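PDB 2II2: alpha-11 giardin, which binds calcium and, as an annexin, probably phosphatidylserine membranes, and is thought to take part in parasite attachment and cytoskeletal remodelling. Local coordinates for residues G7-E12 against S30-E35; K14-A19 against E23-F28. All coordinates share one frame; numbering follows the deposited sequence. Where two conformers were deposited one is given.

Both contacts lie at one end of the all-helical chain and share helix 9-18. Contact 2 is buried and pairs the later part of that helix with helix 22-29; contact 1, partly buried, fastens its beginning to the connection leading into helix 34-48. Along the chain, contact 2 is nested within the loop that contact 1 closes. Their centres are about 11 Å apart, and Phe28 is the bridge between them: its CE1 packs 3.6 Å from Glu12 OE1. Contact 1 is remote from the calcium site, whereas in contact 2 the Leu17 side chain is about 4 Å from that of Ile60, which binds calcium in another structure of this protein, none being bound to this chain here.

Contact 1 (G7-E12 against S30-E35); sequences GDAIPE and SRWSAE
Ala9 brings its CB against the six-membered ring of Trp32, 3.7 Å from CZ2 and almost as near to CH2, in an approach oblique to the ring. A methyl group suits this buried spot early in helix 9-18, since it lets the broad indole come close to the backbone. Trp32 meets the ring of Phe28 and touches Arg37 and Leu40, so it fills the angle between helices 9-18, 22-29 and 34-48 in this all-helical annexin fold. Before helix 34-48, the N-cap residue Ser33 caps a backbone N of the first turn with its side chain while Glu36 OE1 accepts from Ser33 N, the reciprocal pattern of a capping box. One helical turn beyond Ala9, Glu12 reaches out with CG anti to the backbone N (chi1 -180°) and an extended chain, meeting the guanidinium edge of Arg31. Arg31 NH1 donates to Glu12 OE1 at 2.8 Å, on the syn side of the carboxylate, with an N-H...O angle of 165°. A second salt-bridge bond joins Arg31 NH2 to Glu12 OE2, but its 2.4 Å length is doubtful. The two flat groups are twisted 35° apart. Arg31 CB lies 3.6 Å above one Trp32 face, offset toward the rim.

Contact 2 (K14-A19 against E23-F28); sequences KAILEA and EELVTF
This is a buried, mainly apolar contact, without a hydrogen bond across it, between two consecutive helices, 9-18 and 22-29, joined by a short turn. The axes of segments 14-18 and 23-28 run nearly antiparallel, at 152°, and approach to 9.4 Å. Ile16 makes the largest contribution and meets three residues of 23-28, its two branches dividing the work. Ile16 CG2, anti to the backbone N, goes to the backbone of the facing helix, 3.7 Å from Leu25 N and 3.8 Å from Leu25 CB. The longer branch, with CG1 beside the backbone N (chi1 -74°), brings Ile16 CD1 against both Glu24 and Phe28, 3.8 Å from Glu24 CG and 3.9 Å from Phe28 CB. The extended Glu24 chain lies across Ile16 at about a right angle, touching it from CB through CG to the carboxylate carbon, at a partly exposed margin where a charged end can be tolerated. Phe28 gives Ile16 mainly its CB, its ring turning toward Ala9, Glu12 and Val13 of helix 9-18 and Trp73 of helix 64-73. Deeper in, Leu17 CD2 meets Leu25 CD2 at 3.9 Å, the two branched ends crossing at a slant. Leucine suits position 17 because its buried, branched apolar end fills the space among Phe52, Phe55, Leu56 and Ile60 with no polar group left to satisfy; Leu25 likewise packs on Tyr65 and Val13. Antiparallel helical hairpins packed side by side into bundles build the annexin fold, and here Leu17 of one hairpin sits beside Ile60, which binds calcium in another structure of this protein.

Contact 1 (G7-E12 against S30-E35)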
loop_
_atom_site.group_PDB
_atom_site.type_symbol
_atom_site.label_atom_id
_atom_site.label_comp_id
_atom_site.label_asym_id
_atom_site.label_seq_id
_atom_site.Cartn_x
_atom_site.Cartn_y
_atom_site.Cartn_z
ATOM N N GLY A 7 -18.729 6.074 -25.777
ATOM C CA GLY A 7 -19.924 5.449 -26.323
ATOM C C GLY A 7 -19.728 4.045 -26.845
ATOM O O GLY A 7 -20.608 3.216 -26.677
ATOM N N ASP A 8 -18.598 3.791 -27.508
ATOM C CA ASP A 8 -18.294 2.442 -27.980
ATOM C C ASP A 8 -17.690 1.592 -26.877
ATOM O O ASP A 8 -17.907 0.385 -26.806
ATOM C CB ASP A 8 -17.362 2.466 -29.184
ATOM C CG ASP A 8 -17.976 3.174 -30.370
ATOM O OD1 ASP A 8 -19.176 2.941 -30.650
ATOM O OD2 ASP A 8 -17.259 3.982 -31.003
ATOM N N ALA A 9 -16.923 2.235 -26.009
ATOM C CA ALA A 9 -16.238 1.511 -24.961
ATOM C C ALA A 9 -17.171 0.912 -23.911
ATOM O O ALA A 9 -16.863 -0.132 -23.363
ATOM C CB ALA A 9 -15.232 2.413 -24.317
ATOM N N ILE A 10 -18.317 1.544 -23.657
ATOM C CA ILE A 10 -19.266 1.033 -22.664
ATOM C C ILE A 10 -19.823 -0.346 -23.035
ATOM O O ILE A 10 -19.690 -1.283 -22.249
ATOM C CB ILE A 10 -20.366 2.075 -22.388
ATOM C CG1 ILE A 10 -19.772 3.201 -21.539
ATOM C CG2 ILE A 10 -21.542 1.489 -21.670
ATOM C CD1 ILE A 10 -20.560 4.459 -21.545
ATOM N N PRO A 11 -20.426 -0.481 -24.232
ATOM C CA PRO A 11 -20.855 -1.833 -24.610
ATOM C C PRO A 11 -19.688 -2.827 -24.735
ATOM O O PRO A 11 -19.846 -4.021 -24.473
ATOM C CB PRO A 11 -21.579 -1.619 -25.963
ATOM C CG PRO A 11 -21.222 -0.290 -26.402
ATOM C CD PRO A 11 -20.823 0.533 -25.228
ATOM N N GLU A 12 -18.531 -2.331 -25.161
ATOM C CA GLU A 12 -17.335 -3.172 -25.289
ATOM C C GLU A 12 -16.976 -3.826 -23.954
ATOM O O GLU A 12 -16.809 -5.057 -23.871
ATOM C CB GLU A 12 -16.163 -2.338 -25.814
ATOM C CG GLU A 12 -14.862 -3.112 -25.998
ATOM C CD GLU A 12 -13.700 -2.240 -26.419
ATOM O OE1 GLU A 12 -13.787 -0.993 -26.362
ATOM O OE2 GLU A 12 -12.664 -2.825 -26.796
ATOM N N SER A 30 -6.068 -0.955 -19.868
ATOM C CA SER A 30 -4.812 -0.273 -20.187
ATOM C C SER A 30 -5.003 1.032 -20.973
ATOM O O SER A 30 -4.090 1.884 -21.037
ATOM C CB SER A 30 -3.896 -1.210 -20.990
ATOM O OG SER A 30 -4.272 -1.231 -22.365
ATOM N N ARG A 31 -6.179 1.226 -21.567
ATOM C CA ARG A 31 -6.396 2.349 -22.463
ATOM C C ARG A 31 -6.579 3.678 -21.780
ATOM O O ARG A 31 -6.437 4.706 -22.438
ATOM C CB ARG A 31 -7.644 2.095 -23.314
ATOM C CG ARG A 31 -7.543 0.934 -24.223
ATOM C CD ARG A 31 -8.726 0.950 -25.148
ATOM N NE ARG A 31 -9.080 -0.414 -25.462
ATOM C CZ ARG A 31 -10.290 -0.792 -25.822
ATOM N NH1 ARG A 31 -11.265 0.116 -25.927
ATOM N NH2 ARG A 31 -10.510 -2.071 -26.080
ATOM N N TRP A 32 -6.886 3.663 -20.485
ATOM C CA TRP A 32 -7.476 4.825 -19.825
ATOM C C TRP A 32 -6.629 5.458 -18.727
ATOM O O TRP A 32 -6.090 4.761 -17.873
ATOM C CB TRP A 32 -8.834 4.431 -19.233
ATOM C CG TRP A 32 -9.670 3.614 -20.174
ATOM C CD1 TRP A 32 -9.851 2.254 -20.152
ATOM C CD2 TRP A 32 -10.425 4.094 -21.299
ATOM N NE1 TRP A 32 -10.662 1.865 -21.188
ATOM C CE2 TRP A 32 -11.027 2.972 -21.909
ATOM C CE3 TRP A 32 -10.632 5.364 -21.866
ATOM C CZ2 TRP A 32 -11.842 3.084 -23.040
ATOM C CZ3 TRP A 32 -11.462 5.472 -22.986
ATOM C CH2 TRP A 32 -12.054 4.343 -23.558
ATOM N N SER A 33 -6.567 6.794 -18.724
ATOM C CA SER A 33 -5.972 7.531 -17.605
ATOM C C SER A 33 -6.869 7.453 -16.354
ATOM O O SER A 33 -8.030 7.024 -16.449
ATOM C CB SER A 33 -5.780 8.982 -17.994
ATOM O OG SER A 33 -7.039 9.606 -18.105
ATOM N N ALA A 34 -6.362 7.887 -15.194
ATOM C CA ALA A 34 -7.197 7.952 -13.991
ATOM C C ALA A 34 -8.439 8.817 -14.228
ATOM O O ALA A 34 -9.553 8.411 -13.885
ATOM C CB ALA A 34 -6.406 8.460 -12.811
ATOM N N GLU A 35 -8.264 9.966 -14.877
ATOM C CA GLU A 35 -9.375 10.876 -15.124
ATOM C C GLU A 35 -10.407 10.187 -16.027
ATOM O O GLU A 35 -11.623 10.318 -15.808
ATOM C CB GLU A 35 -8.857 12.144 -15.778
ATOM C CG GLU A 35 -9.924 13.162 -16.078
ATOM C CD GLU A 35 -9.358 14.341 -16.826
ATOM O OE1 GLU A 35 -8.321 14.873 -16.369
ATOM O OE2 GLU A 35 -9.941 14.727 -17.869
#

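Contact 2 (K14-A19 against E23-F28)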
loop_
_atom_site.group_PDB
_atom_site.type_symbol
_atom_site.label_atom_id
_atom_site.label_comp_id
_atom_site.label_asym_id
_atom_site.label_seq_id
_atom_site.Cartn_x
_atom_site.Cartn_y
_atom_site.Cartn_z
ATOM N N LYS A 14 -18.899 -3.979 -21.235
ATOM C CA LYS A 14 -20.011 -4.743 -20.688
ATOM C C LYS A 14 -19.928 -6.171 -21.219
ATOM O O LYS A 14 -20.101 -7.145 -20.475
ATOM C CB LYS A 14 -21.347 -4.077 -21.030
ATOM C CG LYS A 14 -22.542 -4.749 -20.396
ATOM C CD LYS A 14 -23.796 -3.916 -20.624
ATOM C CE LYS A 14 -25.021 -4.431 -19.895
ATOM N NZ LYS A 14 -25.581 -5.661 -20.541
ATOM N N ALA A 15 -19.616 -6.295 -22.516
ATOM C CA ALA A 15 -19.499 -7.611 -23.123
ATOM C C ALA A 15 -18.302 -8.411 -22.585
ATOM O O ALA A 15 -18.392 -9.639 -22.390
ATOM C CB ALA A 15 -19.427 -7.493 -24.635
ATOM N N ILE A 16 -17.171 -7.732 -22.394
ATOM C CA ILE A 16 -15.990 -8.373 -21.792
ATOM C C ILE A 16 -16.343 -8.953 -20.420
ATOM O O ILE A 16 -15.992 -10.094 -20.097
ATOM C CB ILE A 16 -14.849 -7.350 -21.660
ATOM C CG1 ILE A 16 -14.231 -7.055 -23.029
ATOM C CG2 ILE A 16 -13.763 -7.839 -20.719
ATOM C CD1 ILE A 16 -13.278 -5.873 -23.039
ATOM N N LEU A 17 -17.043 -8.147 -19.629
ATOM C CA LEU A 17 -17.409 -8.579 -18.291
ATOM C C LEU A 17 -18.411 -9.740 -18.306
ATOM O O LEU A 17 -18.239 -10.740 -17.563
ATOM C CB LEU A 17 -17.901 -7.372 -17.478
ATOM C CG LEU A 17 -16.809 -6.346 -17.115
ATOM C CD1 LEU A 17 -17.435 -5.075 -16.530
ATOM C CD2 LEU A 17 -15.755 -6.913 -16.162
ATOM N N GLU A 18 -19.411 -9.631 -19.198
ATOM C CA GLU A 18 -20.385 -10.707 -19.317
ATOM C C GLU A 18 -19.762 -12.026 -19.771
ATOM O O GLU A 18 -20.269 -13.093 -19.435
ATOM C CB GLU A 18 -21.555 -10.283 -20.216
ATOM C CG GLU A 18 -22.390 -9.205 -19.542
ATOM C CD GLU A 18 -23.344 -8.474 -20.474
ATOM O OE1 GLU A 18 -23.189 -8.540 -21.712
ATOM O OE2 GLU A 18 -24.258 -7.818 -19.939
ATOM N N ALA A 19 -18.667 -11.950 -20.533
ATOM C CA ALA A 19 -17.948 -13.138 -20.981
ATOM C C ALA A 19 -16.932 -13.622 -19.942
ATOM O O ALA A 19 -16.294 -14.675 -20.139
ATOM C CB ALA A 19 -17.249 -12.868 -22.307
ATOM N N GLU A 23 -8.593 -11.751 -19.565
ATOM C CA GLU A 23 -7.490 -11.348 -20.428
ATOM C C GLU A 23 -7.822 -10.031 -21.134
ATOM O O GLU A 23 -7.043 -9.078 -21.100
ATOM C CB GLU A 23 -7.182 -12.446 -21.456
ATOM C CG GLU A 23 -6.593 -13.718 -20.865
ATOM C CD GLU A 23 -6.404 -14.840 -21.887
ATOM O OE1 GLU A 23 -7.101 -14.847 -22.922
ATOM O OE2 GLU A 23 -5.552 -15.724 -21.647
ATOM N N GLU A 24 -8.997 -9.973 -21.758
ATOM C CA GLU A 24 -9.397 -8.775 -22.461
ATOM C C GLU A 24 -9.695 -7.611 -21.513
ATOM O O GLU A 24 -9.556 -6.446 -21.901
ATOM C CB GLU A 24 -10.575 -9.050 -23.389
ATOM C CG GLU A 24 -10.564 -8.050 -24.500
ATOM C CD GLU A 24 -11.544 -8.339 -25.604
ATOM O OE1 GLU A 24 -12.078 -9.483 -25.700
ATOM O OE2 GLU A 24 -11.780 -7.389 -26.373
ATOM N N LEU A 25 -10.116 -7.905 -20.283
ATOM C CA LEU A 25 -10.335 -6.827 -19.335
ATOM C C LEU A 25 -9.035 -6.093 -19.036
ATOM O O LEU A 25 -9.030 -4.867 -18.855
ATOM C CB LEU A 25 -11.016 -7.337 -18.072
ATOM C CG LEU A 25 -11.336 -6.292 -17.005
ATOM C CD1 LEU A 25 -12.291 -5.229 -17.550
ATOM C CD2 LEU A 25 -11.893 -6.928 -15.755
ATOM N N VAL A 26 -7.941 -6.842 -18.985
ATOM C CA VAL A 26 -6.633 -6.205 -18.769
ATOM C C VAL A 26 -6.285 -5.225 -19.890
ATOM O O VAL A 26 -5.925 -4.077 -19.637
ATOM C CB VAL A 26 -5.521 -7.251 -18.619
ATOM C CG1 VAL A 26 -4.142 -6.642 -18.551
ATOM C CG2 VAL A 26 -5.748 -8.109 -17.369
ATOM N N THR A 27 -6.393 -5.688 -21.125
ATOM C CA THR A 27 -6.038 -4.828 -22.246
ATOM C C THR A 27 -6.997 -3.641 -22.371
ATOM O O THR A 27 -6.578 -2.525 -22.702
ATOM C CB THR A 27 -5.935 -5.632 -23.546
ATOM O OG1 THR A 27 -7.198 -6.211 -23.850
ATOM C CG2 THR A 27 -4.915 -6.723 -23.394
ATOM N N PHE A 28 -8.284 -3.876 -22.118
ATOM C CA PHE A 28 -9.243 -2.776 -22.108
ATOM C C PHE A 28 -8.870 -1.692 -21.086
ATOM O O PHE A 28 -8.889 -0.482 -21.362
ATOM C CB PHE A 28 -10.665 -3.295 -21.848
ATOM C CG PHE A 28 -11.689 -2.195 -21.775
ATOM C CD1 PHE A 28 -12.322 -1.727 -22.931
ATOM C CD2 PHE A 28 -11.999 -1.602 -20.572
ATOM C CE1 PHE A 28 -13.255 -0.703 -22.857
ATOM C CE2 PHE A 28 -12.905 -0.564 -20.485
ATOM C CZ PHE A 28 -13.534 -0.118 -21.639
#